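Endolysin (PDB 5A6S) probably binds the clostridial cell wall through this domain, so bringing the lytic part of the phage enzyme to its substrate. Local coordinates at residues Y43-N48 with Y66-A71. The protein carries 1 engineered substitution. Numbering follows the deposited sequence.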
loop_
_atom_site.group_PDB
_atom_site.type_symbol
_atom_site.label_atom_id
_atom_site.label_comp_id
_atom_site.label_asym_id
_atom_site.label_seq_id
_atom_site.Cartn_x
_atom_site.Cartn_y
_atom_site.Cartn_z
ATOM N N TYR B 43 13.769 9.016 -5.713
ATOM C CA TYR B 43 13.834 7.758 -5.035
ATOM C C TYR B 43 13.044 6.767 -5.862
ATOM O O TYR B 43 12.000 7.097 -6.448
ATOM C CB TYR B 43 13.184 7.887 -3.676
ATOM C CG TYR B 43 13.934 8.647 -2.669
ATOM C CD1 TYR B 43 13.825 10.022 -2.597
ATOM C CD2 TYR B 43 14.762 8.010 -1.770
ATOM C CE1 TYR B 43 14.478 10.722 -1.616
ATOM C CE2 TYR B 43 15.421 8.716 -0.792
ATOM C CZ TYR B 43 15.253 10.079 -0.735
ATOM O OH TYR B 43 15.907 10.784 0.186
ATOM N N ALA B 44 13.586 5.563 -5.956
ATOM C CA ALA B 44 12.854 4.433 -6.526
ATOM C C ALA B 44 12.710 3.393 -5.459
ATOM O O ALA B 44 13.662 3.141 -4.727
ATOM C CB ALA B 44 13.622 3.803 -7.677
ATOM N N VAL B 45 11.563 2.688 -5.475
ATOM C CA VAL B 45 11.279 1.669 -4.511
ATOM C C VAL B 45 10.992 0.318 -5.218
ATOM O O VAL B 45 10.033 0.199 -5.985
ATOM C CB VAL B 45 10.128 2.058 -3.539
ATOM C CG1 VAL B 45 9.772 0.868 -2.653
ATOM C CG2 VAL B 45 10.565 3.211 -2.628
ATOM N N GLY B 46 11.814 -0.684 -4.895
ATOM C CA GLY B 46 11.656 -1.990 -5.455
ATOM C C GLY B 46 12.406 -2.165 -6.766
ATOM O O GLY B 46 12.585 -1.219 -7.501
ATOM N N GLY B 47 12.785 -3.406 -7.051
ATOM C CA GLY B 47 13.269 -3.790 -8.389
ATOM C C GLY B 47 14.706 -3.417 -8.588
ATOM O O GLY B 47 15.494 -3.460 -7.639
ATOM N N ASN B 48 15.076 -3.063 -9.820
ATOM C CA ASN B 48 16.490 -2.800 -10.110
ATOM C C ASN B 48 16.679 -1.485 -10.823
ATOM O O ASN B 48 15.776 -0.988 -11.487
ATOM C CB ASN B 48 17.184 -3.954 -10.918
ATOM C CG ASN B 48 16.481 -4.245 -12.195
ATOM O OD1 ASN B 48 16.779 -3.664 -13.238
ATOM N ND2 ASN B 48 15.464 -5.067 -12.116
ATOM N N TYR B 66 8.538 -7.980 0.826
ATOM C CA TYR B 66 8.639 -7.818 2.240
ATOM C C TYR B 66 9.938 -7.170 2.665
ATOM O O TYR B 66 9.946 -6.270 3.543
ATOM C CB TYR B 66 8.441 -9.120 3.007
ATOM C CG TYR B 66 7.170 -9.867 2.585
ATOM C CD1 TYR B 66 5.879 -9.393 2.887
ATOM C CD2 TYR B 66 7.240 -11.028 1.863
ATOM C CE1 TYR B 66 4.720 -10.067 2.477
ATOM C CE2 TYR B 66 6.105 -11.680 1.456
ATOM C CZ TYR B 66 4.855 -11.209 1.787
ATOM O OH TYR B 66 3.791 -11.926 1.396
ATOM N N THR B 67 11.052 -7.570 2.049
ATOM C CA THR B 67 12.329 -6.963 2.436
ATOM C C THR B 67 12.421 -5.550 1.804
ATOM O O THR B 67 13.098 -4.719 2.350
ATOM C CB THR B 67 13.553 -7.866 2.063
ATOM O OG1 THR B 67 13.511 -8.153 0.668
ATOM C CG2 THR B 67 13.567 -9.144 2.790
ATOM N N THR B 68 11.778 -5.293 0.672
ATOM C CA THR B 68 11.703 -3.946 0.118
ATOM C C THR B 68 11.004 -3.058 1.132
ATOM O O THR B 68 11.478 -1.990 1.460
ATOM C CB THR B 68 10.997 -3.952 -1.214
ATOM O OG1 THR B 68 11.867 -4.573 -2.222
ATOM C CG2 THR B 68 10.659 -2.586 -1.628
ATOM N N MET B 69 9.918 -3.560 1.706
ATOM C CA MET B 69 9.195 -2.747 2.700
ATOM C C MET B 69 10.051 -2.517 3.908
ATOM O O MET B 69 10.040 -1.392 4.463
ATOM C CB MET B 69 7.870 -3.388 3.074
ATOM C CG MET B 69 7.003 -2.467 3.998
ATOM S SD MET B 69 6.312 -1.049 3.187
ATOM C CE MET B 69 7.320 0.220 3.948
ATOM N N GLN B 70 10.769 -3.541 4.384
ATOM C CA GLN B 70 11.639 -3.384 5.545
ATOM C C GLN B 70 12.716 -2.340 5.291
ATOM O O GLN B 70 13.041 -1.544 6.150
ATOM C CB GLN B 70 12.255 -4.733 5.997
ATOM C CG GLN B 70 13.003 -4.672 7.328
ATOM C CD GLN B 70 12.115 -4.236 8.475
ATOM O OE1 GLN B 70 12.239 -3.134 9.063
ATOM N NE2 GLN B 70 11.262 -5.112 8.851
ATOM N N ALA B 71 13.333 -2.409 4.143
ATOM C CA ALA B 71 14.365 -1.437 3.789
ATOM C C ALA B 71 13.794 -0.001 3.756
ATOM O O ALA B 71 14.472 0.944 4.105
ATOM C CB ALA B 71 14.918 -1.816 2.430
#
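In the parallel alpha/beta sheet of this cell wall binding domain, Val45 at the C-terminal end of strand 41-45, and Gly46 just beyond it, lie against Thr68 in the first turns of helix 65-77. Strand 41-45 is an inner strand, between 3-7 and 58-60, so the contact joins the middle of the sheet to a helix packed beside it. It is buried, with about 91 Å² covered between the two segments, and made by van der Waals packing with no hydrogen bond across it. Thr68 projects from the helix toward the strand end and touches mainly through its methyl: chi1 of -72° sets OG1 beside the backbone N and CG2 anti to it. There CG2 meets Val45 CG1 at 3.7 Å, while the same CG2 lies 4.0 Å from Gly46 N. Val45 in turn holds CG1 anti to its own nitrogen, chi1 173°, and also packs on Ala15 of helix 11-23, so the valine is shared by two helices. Gly46 adopts a positive phi of 88° as the chain leaves the strand, and its CA is 5.9 Å from that of Thr68. Thr68 OG1 accepts a hydrogen bond from Gly62 N, in the loop leading into the helix, and makes a weak one with Thr64 O; across the contact OG1 passes Gly46 CA at 4.1 Å.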